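Local structure of ribosomal RNA processing protein 6 (Trypanosoma brucei brucei, 4NLC) at residues Phe20-Tyr25 / Gly163-Asn168; Gly37-Ala42 / Leu262-Lys267; Leu292-Glu297 / Ser324-Leu329; Glu335-Cys340 / Thr349-Leu354. The protein probably trims RNA from its 3' end as a 3'-5' exoribonuclease of the nuclear exosome, this chain being its catalytic core with exonuclease and HRDC domains. The protein carries 1 engineered substitution. One frame throughout, in Å; residues are numbered along the deposited sequence.

Contact 1: residues Phe20-Tyr25 / Gly163-Asn168; sequences FRPVYY and GLYIVN
Tyr165, Gly163 and Tyr24 supply most of the surface that residues 20-25 and the loop 163-168 bury against each other. The phenol of Tyr165 reaches across to Pro22, where OH comes within 3.2 Å of CB of the proline in a close contact, the two side chains crossing at about a right angle. Lower down the same ring, Tyr24 CB lies at the edge of the Tyr165 ring, near its plane, 4.0 Å from CE1. Tyr24 CG sits between the backbone N and the carbonyl carbon (chi1 65°), which turns its phenol away from the loop and leaves the CB to make the contact. Gly163, the first residue past helix 152-162 and with positive phi, brings its CA to Val23 O in a C-H...O contact of 3.6 Å. No direct hydrogen bond crosses here. Instead two waters bridge the backbones, each donating to Gly163 O at 2.8 Å; one also donates to Tyr25 O, and the other accepts from Tyr25 N. The N-terminal hairpin of strands 23-25 and 31-33 is thereby docked, partly through solvent, on a helix-to-strand connection of the RNase H-like exonuclease fold, just ahead of its edge strand 169-171.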
loop_
_atom_site.group_PDB
_atom_site.type_symbol
_atom_site.label_atom_id
_atom_site.label_comp_id
_atom_site.label_asym_id
_atom_site.label_seq_id
_atom_site.Cartn_x
_atom_site.Cartn_y
_atom_site.Cartn_z
ATOM N N PHE A 20 2.010 2.510 -15.695
ATOM C CA PHE A 20 1.047 1.520 -15.210
ATOM C C PHE A 20 -0.209 1.480 -16.068
ATOM O O PHE A 20 -0.801 2.521 -16.333
ATOM C CB PHE A 20 0.708 1.742 -13.706
ATOM C CG PHE A 20 -0.367 0.845 -13.127
ATOM C CD1 PHE A 20 -0.115 -0.500 -12.871
ATOM C CD2 PHE A 20 -1.630 1.347 -12.828
ATOM C CE1 PHE A 20 -1.109 -1.327 -12.324
ATOM C CE2 PHE A 20 -2.612 0.527 -12.255
ATOM C CZ PHE A 20 -2.349 -0.812 -12.023
ATOM N N ARG A 21 -0.591 0.288 -16.531
ATOM C CA ARG A 21 -1.812 0.087 -17.307
ATOM C C ARG A 21 -2.723 -0.817 -16.481
ATOM O O ARG A 21 -2.366 -1.972 -16.229
ATOM C CB ARG A 21 -1.533 -0.540 -18.676
ATOM C CG ARG A 21 -2.793 -0.609 -19.538
ATOM C CD ARG A 21 -2.622 -1.411 -20.815
ATOM N NE ARG A 21 -1.669 -0.803 -21.746
ATOM C CZ ARG A 21 -1.985 0.121 -22.649
ATOM N NH1 ARG A 21 -3.238 0.555 -22.759
ATOM N NH2 ARG A 21 -1.050 0.622 -23.448
ATOM N N PRO A 22 -3.864 -0.302 -15.990
ATOM C CA PRO A 22 -4.709 -1.136 -15.124
ATOM C C PRO A 22 -5.584 -2.137 -15.862
ATOM O O PRO A 22 -6.185 -1.800 -16.869
ATOM C CB PRO A 22 -5.566 -0.104 -14.379
ATOM C CG PRO A 22 -5.665 1.035 -15.306
ATOM C CD PRO A 22 -4.403 1.066 -16.124
ATOM N N VAL A 23 -5.635 -3.363 -15.357
ATOM C CA VAL A 23 -6.528 -4.430 -15.813
ATOM C C VAL A 23 -7.531 -4.466 -14.659
ATOM O O VAL A 23 -7.113 -4.544 -13.497
ATOM C CB VAL A 23 -5.830 -5.805 -16.023
ATOM C CG1 VAL A 23 -6.857 -6.900 -16.303
ATOM C CG2 VAL A 23 -4.813 -5.733 -17.163
ATOM N N TYR A 24 -8.837 -4.334 -14.957
ATOM C CA TYR A 24 -9.835 -4.271 -13.886
ATOM C C TYR A 24 -11.196 -4.857 -14.293
ATOM O O TYR A 24 -11.552 -4.895 -15.477
ATOM C CB TYR A 24 -10.000 -2.799 -13.424
ATOM C CG TYR A 24 -10.571 -1.915 -14.510
ATOM C CD1 TYR A 24 -9.768 -1.450 -15.553
ATOM C CD2 TYR A 24 -11.933 -1.636 -14.563
ATOM C CE1 TYR A 24 -10.308 -0.734 -16.616
ATOM C CE2 TYR A 24 -12.469 -0.849 -15.577
ATOM C CZ TYR A 24 -11.661 -0.426 -16.617
ATOM O OH TYR A 24 -12.199 0.300 -17.644
ATOM N N TYR A 25 -11.990 -5.205 -13.275
ATOM C CA TYR A 25 -13.325 -5.751 -13.422
ATOM C C TYR A 25 -14.419 -4.787 -12.958
ATOM O O TYR A 25 -14.251 -4.070 -11.961
ATOM C CB TYR A 25 -13.423 -7.080 -12.678
ATOM C CG TYR A 25 -12.654 -8.200 -13.345
ATOM C CD1 TYR A 25 -11.258 -8.265 -13.267
ATOM C CD2 TYR A 25 -13.318 -9.221 -14.019
ATOM C CE1 TYR A 25 -10.550 -9.308 -13.860
ATOM C CE2 TYR A 25 -12.621 -10.285 -14.588
ATOM C CZ TYR A 25 -11.238 -10.321 -14.510
ATOM O OH TYR A 25 -10.561 -11.370 -15.084
ATOM N N GLY A 163 -6.888 -4.141 -9.315
ATOM C CA GLY A 163 -7.776 -3.350 -10.167
ATOM C C GLY A 163 -9.052 -2.948 -9.432
ATOM O O GLY A 163 -10.127 -2.903 -10.040
ATOM N N LEU A 164 -8.935 -2.643 -8.101
ATOM C CA LEU A 164 -10.042 -2.206 -7.242
ATOM C C LEU A 164 -10.047 -0.689 -7.019
ATOM O O LEU A 164 -9.003 -0.078 -6.770
ATOM C CB LEU A 164 -10.098 -2.990 -5.902
ATOM C CG LEU A 164 -10.454 -4.478 -6.014
ATOM C CD1 LEU A 164 -10.317 -5.202 -4.675
ATOM C CD2 LEU A 164 -11.848 -4.660 -6.542
ATOM N N TYR A 165 -11.253 -0.090 -7.115
ATOM C CA TYR A 165 -11.533 1.340 -7.030
ATOM C C TYR A 165 -12.732 1.625 -6.112
ATOM O O TYR A 165 -13.747 0.911 -6.155
ATOM C CB TYR A 165 -11.791 1.900 -8.435
ATOM C CG TYR A 165 -10.637 1.676 -9.389
ATOM C CD1 TYR A 165 -10.541 0.501 -10.140
ATOM C CD2 TYR A 165 -9.639 2.633 -9.541
ATOM C CE1 TYR A 165 -9.475 0.284 -11.009
ATOM C CE2 TYR A 165 -8.592 2.446 -10.438
ATOM C CZ TYR A 165 -8.491 1.252 -11.137
ATOM O OH TYR A 165 -7.447 1.066 -12.001
ATOM N N ILE A 166 -12.604 2.703 -5.302
ATOM C CA ILE A 166 -13.572 3.065 -4.276
ATOM C C ILE A 166 -14.536 4.181 -4.696
ATOM O O ILE A 166 -14.135 5.318 -4.912
ATOM C CB ILE A 166 -12.860 3.389 -2.932
ATOM C CG1 ILE A 166 -11.711 2.398 -2.647
ATOM C CG2 ILE A 166 -13.870 3.358 -1.788
ATOM C CD1 ILE A 166 -10.491 3.032 -1.860
ATOM N N VAL A 167 -15.818 3.828 -4.797
ATOM C CA VAL A 167 -16.909 4.743 -5.075
ATOM C C VAL A 167 -17.505 5.018 -3.677
ATOM O O VAL A 167 -17.943 4.097 -2.992
ATOM C CB VAL A 167 -17.942 4.135 -6.070
ATOM C CG1 VAL A 167 -19.195 5.004 -6.173
ATOM C CG2 VAL A 167 -17.321 3.927 -7.454
ATOM N N ASN A 168 -17.447 6.269 -3.246
ATOM C CA ASN A 168 -17.895 6.748 -1.940
ATOM C C ASN A 168 -16.989 6.286 -0.794
ATOM O O ASN A 168 -17.392 5.600 0.158
ATOM C CB ASN A 168 -19.368 6.484 -1.665
ATOM C CG ASN A 168 -20.221 7.582 -2.238
ATOM O OD1 ASN A 168 -19.800 8.748 -2.361
ATOM N ND2 ASN A 168 -21.426 7.241 -2.619
HETATM O O HOH W 1 -12.859 -2.500 -10.078
HETATM O O HOH W 2 -10.783 -5.529 -10.684
#

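Contact 2: residues Gly37-Ala42 / Leu262-Lys267; sequences GVHPFA and LERYEK
His39 and Arg264 lie against each other through their aliphatic parts, CB of the histidine meeting CG of the arginine at 3.7 Å. With CG anti to the backbone N (chi1 -174°), the His39 imidazole extends toward the 262-267 chain and sets its CD2 corner beside two carbonyl oxygens, 3.3 Å from Leu262 O and 3.4 Å from Glu263 O. The latter oxygen and Arg264 CG both lie at the ring edge, near its plane. Both ring nitrogens are engaged: ND1 accepts from Phe41 N at 3.2 Å, only 6° out of the ring plane, and NE2 bonds to Ser261 O, so the rotation of the imidazole is fixed from two sides. Arg264 bends at chi3 (-75°) and brings one guanidinium face against Gly37 O, 3.4 Å from NE, at an angle too poor for a hydrogen bond; nearby, a water joins Gly37 N to Glu266 OE1. At the other end Leu262 CD2 packs on CA of Ala42 at 3.7 Å. The turn from His39 to Ala42 leads into helix 42-46, whose Ile45 touches both His39 and Leu262. The 262-267 segment, leaving helix 249-261, runs between helix 152-162, whose Gln159 hydrogen-bonds Glu263 O and Tyr265 N, and the loop 37-42.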
loop_
_atom_site.group_PDB
_atom_site.type_symbol
_atom_site.label_atom_id
_atom_site.label_comp_id
_atom_site.label_asym_id
_atom_site.label_seq_id
_atom_site.Cartn_x
_atom_site.Cartn_y
_atom_site.Cartn_z
ATOM N N GLY A 37 -2.078 6.456 -17.158
ATOM C CA GLY A 37 -2.429 7.800 -16.685
ATOM C C GLY A 37 -3.922 8.120 -16.613
ATOM O O GLY A 37 -4.292 9.271 -16.386
ATOM N N VAL A 38 -4.795 7.106 -16.786
ATOM C CA VAL A 38 -6.249 7.258 -16.745
ATOM C C VAL A 38 -6.833 6.368 -15.629
ATOM O O VAL A 38 -6.679 5.143 -15.631
ATOM C CB VAL A 38 -6.922 6.981 -18.127
ATOM C CG1 VAL A 38 -8.446 7.162 -18.063
ATOM C CG2 VAL A 38 -6.324 7.861 -19.239
ATOM N N HIS A 39 -7.509 7.003 -14.680
ATOM C CA HIS A 39 -8.234 6.315 -13.625
ATOM C C HIS A 39 -9.523 5.831 -14.326
ATOM O O HIS A 39 -10.282 6.672 -14.820
ATOM C CB HIS A 39 -8.548 7.325 -12.521
ATOM C CG HIS A 39 -9.170 6.754 -11.297
ATOM N ND1 HIS A 39 -10.379 6.071 -11.344
ATOM C CD2 HIS A 39 -8.777 6.875 -10.011
ATOM C CE1 HIS A 39 -10.674 5.803 -10.084
ATOM N NE2 HIS A 39 -9.727 6.257 -9.247
ATOM N N PRO A 40 -9.781 4.506 -14.422
ATOM C CA PRO A 40 -10.936 4.045 -15.218
ATOM C C PRO A 40 -12.315 4.326 -14.627
ATOM O O PRO A 40 -13.307 4.235 -15.339
ATOM C CB PRO A 40 -10.669 2.558 -15.406
ATOM C CG PRO A 40 -9.826 2.172 -14.267
ATOM C CD PRO A 40 -8.983 3.360 -13.931
ATOM N N PHE A 41 -12.383 4.696 -13.356
ATOM C CA PHE A 41 -13.668 5.055 -12.757
ATOM C C PHE A 41 -13.778 6.574 -12.473
ATOM O O PHE A 41 -14.665 6.985 -11.737
ATOM C CB PHE A 41 -13.952 4.193 -11.516
ATOM C CG PHE A 41 -14.294 2.782 -11.910
ATOM C CD1 PHE A 41 -15.551 2.469 -12.420
ATOM C CD2 PHE A 41 -13.344 1.772 -11.825
ATOM C CE1 PHE A 41 -15.850 1.163 -12.834
ATOM C CE2 PHE A 41 -13.655 0.466 -12.204
ATOM C CZ PHE A 41 -14.894 0.174 -12.731
ATOM N N ALA A 42 -12.908 7.404 -13.083
ATOM C CA ALA A 42 -12.910 8.860 -12.841
ATOM C C ALA A 42 -14.256 9.520 -13.121
ATOM O O ALA A 42 -14.747 10.253 -12.272
ATOM C CB ALA A 42 -11.793 9.556 -13.612
ATOM N N LEU A 262 -9.815 9.436 -6.412
ATOM C CA LEU A 262 -9.460 9.757 -7.800
ATOM C C LEU A 262 -7.948 9.692 -8.063
ATOM O O LEU A 262 -7.500 9.803 -9.208
ATOM C CB LEU A 262 -10.058 11.106 -8.212
ATOM C CG LEU A 262 -11.593 11.117 -8.338
ATOM C CD1 LEU A 262 -12.113 12.532 -8.420
ATOM C CD2 LEU A 262 -12.049 10.299 -9.560
ATOM N N GLU A 263 -7.165 9.462 -7.018
ATOM C CA GLU A 263 -5.729 9.298 -7.175
ATOM C C GLU A 263 -5.432 7.964 -7.841
ATOM O O GLU A 263 -6.205 7.007 -7.719
ATOM C CB GLU A 263 -4.997 9.430 -5.846
ATOM C CG GLU A 263 -5.104 10.860 -5.329
ATOM C CD GLU A 263 -4.234 11.236 -4.153
ATOM O OE1 GLU A 263 -3.580 10.339 -3.577
ATOM O OE2 GLU A 263 -4.253 12.426 -3.772
ATOM N N ARG A 264 -4.337 7.932 -8.591
ATOM C CA ARG A 264 -3.943 6.763 -9.351
ATOM C C ARG A 264 -2.642 6.208 -8.854
ATOM O O ARG A 264 -1.724 6.963 -8.505
ATOM C CB ARG A 264 -3.724 7.127 -10.822
ATOM C CG ARG A 264 -4.934 7.614 -11.566
ATOM C CD ARG A 264 -4.542 8.005 -12.978
ATOM N NE ARG A 264 -3.830 9.279 -13.005
ATOM C CZ ARG A 264 -2.519 9.401 -13.160
ATOM N NH1 ARG A 264 -1.757 8.322 -13.320
ATOM N NH2 ARG A 264 -1.956 10.601 -13.168
ATOM N N TYR A 265 -2.545 4.876 -8.893
ATOM C CA TYR A 265 -1.309 4.192 -8.623
ATOM C C TYR A 265 -0.383 4.479 -9.844
ATOM O O TYR A 265 -0.824 4.431 -10.996
ATOM C CB TYR A 265 -1.538 2.659 -8.513
ATOM C CG TYR A 265 -0.220 1.907 -8.440
ATOM C CD1 TYR A 265 0.572 1.962 -7.292
ATOM C CD2 TYR A 265 0.322 1.301 -9.570
ATOM C CE1 TYR A 265 1.850 1.398 -7.261
ATOM C CE2 TYR A 265 1.588 0.712 -9.541
ATOM C CZ TYR A 265 2.342 0.753 -8.380
ATOM O OH TYR A 265 3.580 0.160 -8.322
ATOM N N GLU A 266 0.894 4.699 -9.591
ATOM C CA GLU A 266 1.885 4.813 -10.671
ATOM C C GLU A 266 3.129 4.069 -10.253
ATOM O O GLU A 266 3.523 4.155 -9.089
ATOM C CB GLU A 266 2.164 6.261 -11.122
ATOM C CG GLU A 266 2.979 6.386 -12.412
ATOM C CD GLU A 266 2.496 5.619 -13.634
ATOM O OE1 GLU A 266 1.701 6.184 -14.414
ATOM O OE2 GLU A 266 2.914 4.455 -13.816
ATOM N N LYS A 267 3.686 3.264 -11.177
ATOM C CA LYS A 267 4.878 2.436 -10.962
ATOM C C LYS A 267 6.052 3.263 -10.429
ATOM O O LYS A 267 6.224 4.401 -10.884
ATOM C CB LYS A 267 5.336 1.800 -12.294
ATOM C CG LYS A 267 4.464 0.686 -12.848
ATOM C CD LYS A 267 5.363 -0.202 -13.691
ATOM C CE LYS A 267 4.616 -1.115 -14.606
ATOM N NZ LYS A 267 5.558 -1.907 -15.416
HETATM O O HOH W 3 -0.491 4.969 -15.433
#

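Contact 3: residues Leu292-Glu297 / Ser324-Leu329; sequences LQVARE and SIATKL
Helices 292-297 and 324-328 run nearly antiparallel, their axes approaching to 8.1 Å at an angle of 158°, and the backbones come closest at Ala295 and Ala326, where the CA atoms are 4.9 Å apart. The small side chains of the two alanines permit this: the CB atoms of Ala295 and Ala326 meet at 3.9 Å, and Ala326 CB also rests on the backbone N of Ala295 at 3.7 Å, so a methyl group of one helix packs directly on the main chain of the other. Val294 contributes the larger side chain and divides its two methyls between different neighbours. Its CG1, anti to the backbone N (chi1 171°), lies over the opposing helix, 3.6 Å from Ala326 CA and 3.9 Å from Ile325 CG2. The other methyl, CG2, meets CD2 of Leu329 at 3.6 Å, the two side chains crossing at a slant. Leu329 has already left helical geometry with positive phi, and one of its methyls still returns to close the end of the interface. Nothing polar passes between the segments. Ile325 sends its longer branch away from Val294 toward Cys339 and Cys340, while Val358 of helix 351-359 touches both Ile325 and Leu329. Close antiparallel packing around small residues of this kind joins helices 289-309 and 319-328 within the compact all-helical bundle of the HRDC domain.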
loop_
_atom_site.group_PDB
_atom_site.type_symbol
_atom_site.label_atom_id
_atom_site.label_comp_id
_atom_site.label_asym_id
_atom_site.label_seq_id
_atom_site.Cartn_x
_atom_site.Cartn_y
_atom_site.Cartn_z
ATOM N N LEU A 292 31.613 10.330 -8.169
ATOM C CA LEU A 292 30.247 10.765 -8.440
ATOM C C LEU A 292 29.658 9.946 -9.586
ATOM O O LEU A 292 28.486 9.574 -9.530
ATOM C CB LEU A 292 30.190 12.276 -8.752
ATOM C CG LEU A 292 30.366 13.226 -7.559
ATOM C CD1 LEU A 292 30.550 14.669 -8.020
ATOM C CD2 LEU A 292 29.212 13.117 -6.571
ATOM N N GLN A 293 30.472 9.662 -10.621
ATOM C CA GLN A 293 30.067 8.844 -11.776
ATOM C C GLN A 293 29.759 7.425 -11.300
ATOM O O GLN A 293 28.743 6.849 -11.709
ATOM C CB GLN A 293 31.158 8.851 -12.867
ATOM C CG GLN A 293 30.855 8.002 -14.106
ATOM C CD GLN A 293 32.042 7.901 -15.049
ATOM O OE1 GLN A 293 32.765 8.872 -15.310
ATOM N NE2 GLN A 293 32.246 6.727 -15.615
ATOM N N VAL A 294 30.622 6.882 -10.420
ATOM C CA VAL A 294 30.447 5.557 -9.831
ATOM C C VAL A 294 29.185 5.520 -8.946
ATOM O O VAL A 294 28.430 4.560 -9.036
ATOM C CB VAL A 294 31.719 5.024 -9.115
ATOM C CG1 VAL A 294 31.424 3.743 -8.330
ATOM C CG2 VAL A 294 32.820 4.759 -10.129
ATOM N N ALA A 295 28.939 6.565 -8.143
ATOM C CA ALA A 295 27.727 6.638 -7.303
ATOM C C ALA A 295 26.457 6.477 -8.158
ATOM O O ALA A 295 25.629 5.636 -7.842
ATOM C CB ALA A 295 27.675 7.967 -6.542
ATOM N N ARG A 296 26.363 7.232 -9.276
ATOM C CA ARG A 296 25.229 7.255 -10.192
ATOM C C ARG A 296 25.003 5.926 -10.891
ATOM O O ARG A 296 23.861 5.440 -10.925
ATOM C CB ARG A 296 25.389 8.400 -11.207
ATOM C CG ARG A 296 24.305 8.445 -12.305
ATOM C CD ARG A 296 24.488 9.630 -13.239
ATOM N NE ARG A 296 23.650 9.516 -14.435
ATOM C CZ ARG A 296 23.453 10.501 -15.308
ATOM N NH1 ARG A 296 24.020 11.688 -15.120
ATOM N NH2 ARG A 296 22.673 10.313 -16.366
ATOM N N GLU A 297 26.081 5.346 -11.452
ATOM C CA GLU A 297 26.036 4.078 -12.193
ATOM C C GLU A 297 25.700 2.883 -11.290
ATOM O O GLU A 297 24.924 2.033 -11.711
ATOM C CB GLU A 297 27.319 3.842 -13.005
ATOM C CG GLU A 297 27.594 4.850 -14.114
ATOM C CD GLU A 297 26.669 4.810 -15.315
ATOM O OE1 GLU A 297 26.434 3.705 -15.856
ATOM O OE2 GLU A 297 26.204 5.894 -15.738
ATOM N N SER A 324 29.687 3.382 -0.386
ATOM C CA SER A 324 30.930 2.678 -0.083
ATOM C C SER A 324 31.715 2.321 -1.356
ATOM O O SER A 324 32.924 2.485 -1.381
ATOM C CB SER A 324 30.641 1.421 0.726
ATOM O OG SER A 324 31.845 0.988 1.329
ATOM N N ILE A 325 31.021 1.838 -2.400
ATOM C CA ILE A 325 31.653 1.466 -3.665
ATOM C C ILE A 325 32.201 2.726 -4.319
ATOM O O ILE A 325 33.369 2.755 -4.691
ATOM C CB ILE A 325 30.684 0.673 -4.596
ATOM C CG1 ILE A 325 30.358 -0.716 -4.000
ATOM C CG2 ILE A 325 31.261 0.552 -6.030
ATOM C CD1 ILE A 325 29.332 -1.511 -4.778
ATOM N N ALA A 326 31.365 3.774 -4.409
ATOM C CA ALA A 326 31.716 5.075 -4.965
ATOM C C ALA A 326 32.975 5.671 -4.292
ATOM O O ALA A 326 33.877 6.106 -4.989
ATOM C CB ALA A 326 30.532 6.033 -4.811
ATOM N N THR A 327 33.045 5.629 -2.954
ATOM C CA THR A 327 34.128 6.221 -2.160
ATOM C C THR A 327 35.405 5.410 -2.238
ATOM O O THR A 327 36.444 5.952 -2.632
ATOM C CB THR A 327 33.682 6.469 -0.702
ATOM O OG1 THR A 327 33.339 5.222 -0.120
ATOM C CG2 THR A 327 32.476 7.387 -0.594
ATOM N N LYS A 328 35.320 4.106 -1.909
ATOM C CA LYS A 328 36.468 3.200 -1.882
ATOM C C LYS A 328 36.984 2.759 -3.254
ATOM O O LYS A 328 38.135 2.322 -3.332
ATOM C CB LYS A 328 36.159 1.960 -1.009
ATOM C CG LYS A 328 35.994 2.261 0.486
ATOM C CD LYS A 328 35.393 1.054 1.203
ATOM C CE LYS A 328 35.492 1.122 2.714
ATOM N NZ LYS A 328 35.077 -0.158 3.355
ATOM N N LEU A 329 36.140 2.833 -4.319
ATOM C CA LEU A 329 36.452 2.374 -5.693
ATOM C C LEU A 329 37.078 0.940 -5.712
ATOM O O LEU A 329 38.233 0.789 -6.116
ATOM C CB LEU A 329 37.311 3.409 -6.484
ATOM C CG LEU A 329 36.685 4.810 -6.701
ATOM C CD1 LEU A 329 37.725 5.818 -7.196
ATOM C CD2 LEU A 329 35.505 4.767 -7.676
#

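Contact 4: residues Glu335-Cys340 / Thr349-Leu354; sequences EVLKCC and TNVMKL
Val336 stands at the centre of this small apolar interface, touching both Val351 and Leu354. Its CG1 lies 3.8 Å from CB of Leu354 and 3.9 Å from CD1 of the same residue, and its CB comes to 4.1 Å from CG2 of Val351. That Val351 methyl serves a second partner, Leu337 CD2, at 3.8 Å, with the side chains of Leu337 and Val351 roughly perpendicular. Because CG2 of Val351 is anti to its own backbone N (chi1 65° for CG1), it projects toward the pair Val336 and Leu337 on the facing helix. Cys340 completes the first shell with a looser approach, SG to Leu354 CD1 at 4.3 Å. In another crystal structure of this protein Cys340 forms a disulfide with residue 321; here that position carries an engineered serine, the bond is absent, and Ser321 OG hydrogen-bonds Cys339 O. One layer further out, Pro330 backs Val336, Val343 and Arg348 flank Leu337, and Val347 of helix 345-349 touches both Cys340 and Leu354. The contact thus joins the C-terminal part of helix 333-339 to the first turn of helix 351-359, with Ile298 and Trp301 of helix 289-309 lying against Leu354.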
loop_
_atom_site.group_PDB
_atom_site.type_symbol
_atom_site.label_atom_id
_atom_site.label_comp_id
_atom_site.label_asym_id
_atom_site.label_seq_id
_atom_site.Cartn_x
_atom_site.Cartn_y
_atom_site.Cartn_z
ATOM N N GLU A 335 36.792 -7.116 -2.859
ATOM C CA GLU A 335 36.693 -5.731 -2.379
ATOM C C GLU A 335 35.257 -5.229 -2.599
ATOM O O GLU A 335 34.709 -4.577 -1.717
ATOM C CB GLU A 335 37.686 -4.820 -3.114
ATOM C CG GLU A 335 39.082 -4.744 -2.523
ATOM C CD GLU A 335 40.053 -3.894 -3.330
ATOM O OE1 GLU A 335 39.787 -2.685 -3.552
ATOM O OE2 GLU A 335 41.096 -4.452 -3.737
ATOM N N VAL A 336 34.640 -5.567 -3.758
ATOM C CA VAL A 336 33.255 -5.179 -4.087
ATOM C C VAL A 336 32.304 -5.862 -3.091
ATOM O O VAL A 336 31.370 -5.226 -2.593
ATOM C CB VAL A 336 32.842 -5.478 -5.560
ATOM C CG1 VAL A 336 31.390 -5.056 -5.819
ATOM C CG2 VAL A 336 33.777 -4.805 -6.568
ATOM N N LEU A 337 32.569 -7.152 -2.784
ATOM C CA LEU A 337 31.766 -7.929 -1.841
ATOM C C LEU A 337 31.830 -7.366 -0.426
ATOM O O LEU A 337 30.821 -7.391 0.266
ATOM C CB LEU A 337 32.113 -9.423 -1.888
ATOM C CG LEU A 337 31.706 -10.205 -3.164
ATOM C CD1 LEU A 337 32.047 -11.656 -3.028
ATOM C CD2 LEU A 337 30.206 -10.040 -3.518
ATOM N N LYS A 338 32.982 -6.786 -0.029
ATOM C CA LYS A 338 33.176 -6.145 1.276
ATOM C C LYS A 338 32.259 -4.901 1.417
ATOM O O LYS A 338 31.513 -4.803 2.391
ATOM C CB LYS A 338 34.646 -5.770 1.478
ATOM C CG LYS A 338 35.527 -6.934 1.898
ATOM C CD LYS A 338 36.871 -6.437 2.410
ATOM C CE LYS A 338 37.830 -7.569 2.710
ATOM N NZ LYS A 338 39.211 -7.071 2.971
ATOM N N CYS A 339 32.275 -3.994 0.420
ATOM C CA CYS A 339 31.444 -2.791 0.389
ATOM C C CYS A 339 29.946 -3.105 0.520
ATOM O O CYS A 339 29.232 -2.391 1.228
ATOM C CB CYS A 339 31.716 -1.983 -0.877
ATOM S SG CYS A 339 33.425 -1.416 -1.064
ATOM N N CYS A 340 29.484 -4.178 -0.159
ATOM C CA CYS A 340 28.081 -4.607 -0.270
ATOM C C CYS A 340 27.520 -5.418 0.922
ATOM O O CYS A 340 26.375 -5.846 0.838
ATOM C CB CYS A 340 27.881 -5.371 -1.573
ATOM S SG CYS A 340 28.192 -4.394 -3.056
ATOM N N THR A 349 25.863 -12.683 -7.710
ATOM C CA THR A 349 25.788 -13.211 -9.074
ATOM C C THR A 349 26.299 -12.176 -10.094
ATOM O O THR A 349 26.942 -12.572 -11.064
ATOM C CB THR A 349 24.389 -13.814 -9.409
ATOM O OG1 THR A 349 24.324 -14.140 -10.790
ATOM C CG2 THR A 349 23.251 -12.892 -9.118
ATOM N N ASN A 350 26.098 -10.877 -9.836
ATOM C CA ASN A 350 26.543 -9.806 -10.739
ATOM C C ASN A 350 27.734 -8.978 -10.240
ATOM O O ASN A 350 27.921 -7.854 -10.699
ATOM C CB ASN A 350 25.367 -8.895 -11.097
ATOM C CG ASN A 350 24.237 -9.630 -11.762
ATOM O OD1 ASN A 350 23.261 -10.021 -11.122
ATOM N ND2 ASN A 350 24.384 -9.901 -13.045
ATOM N N VAL A 351 28.594 -9.562 -9.385
ATOM C CA VAL A 351 29.804 -8.916 -8.826
ATOM C C VAL A 351 30.780 -8.396 -9.915
ATOM O O VAL A 351 31.437 -7.367 -9.697
ATOM C CB VAL A 351 30.512 -9.848 -7.795
ATOM C CG1 VAL A 351 31.073 -11.124 -8.442
ATOM C CG2 VAL A 351 31.575 -9.110 -6.994
ATOM N N MET A 352 30.862 -9.100 -11.077
ATOM C CA MET A 352 31.754 -8.740 -12.187
ATOM C C MET A 352 31.261 -7.503 -12.937
ATOM O O MET A 352 32.079 -6.712 -13.428
ATOM C CB MET A 352 32.015 -9.937 -13.120
ATOM C CG MET A 352 32.779 -11.095 -12.441
ATOM S SD MET A 352 34.234 -10.628 -11.431
ATOM C CE MET A 352 35.412 -10.223 -12.723
ATOM N N LYS A 353 29.931 -7.308 -12.972
ATOM C CA LYS A 353 29.280 -6.137 -13.572
ATOM C C LYS A 353 29.542 -4.895 -12.687
ATOM O O LYS A 353 29.847 -3.824 -13.216
ATOM C CB LYS A 353 27.759 -6.390 -13.742
ATOM C CG LYS A 353 27.014 -5.285 -14.489
ATOM C CD LYS A 353 26.186 -5.819 -15.662
ATOM C CE LYS A 353 24.820 -6.348 -15.268
ATOM N NZ LYS A 353 24.050 -6.814 -16.451
ATOM N N LEU A 354 29.416 -5.041 -11.340
ATOM C CA LEU A 354 29.676 -3.945 -10.390
ATOM C C LEU A 354 31.143 -3.548 -10.476
ATOM O O LEU A 354 31.467 -2.358 -10.491
ATOM C CB LEU A 354 29.333 -4.354 -8.950
ATOM C CG LEU A 354 27.883 -4.641 -8.632
ATOM C CD1 LEU A 354 27.757 -5.286 -7.267
ATOM C CD2 LEU A 354 27.074 -3.380 -8.641
#

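Overall arrangement
The four contacts fall into two pairs, one at the exonuclease domain and one inside the HRDC domain. Contacts 1 and 2 have centres 8 Å apart and alternate along the chain: 20-25 and 37-42 come first, and their partners 163-168 and 262-267 follow in the same order, with Tyr165 against His39 and Phe20 N probably hydrogen-bonded to Glu266. The N-terminal extension and the exit from helix 249-261 are thereby packed on the catalytic fold together. Contacts 3 and 4, centres 12 Å apart, follow in series and are joined through helices 319-328 and 333-339, which succeed each other in the chain. The pairs stay separate, centres about 37 to 41 Å apart, consistent with two modules in succession.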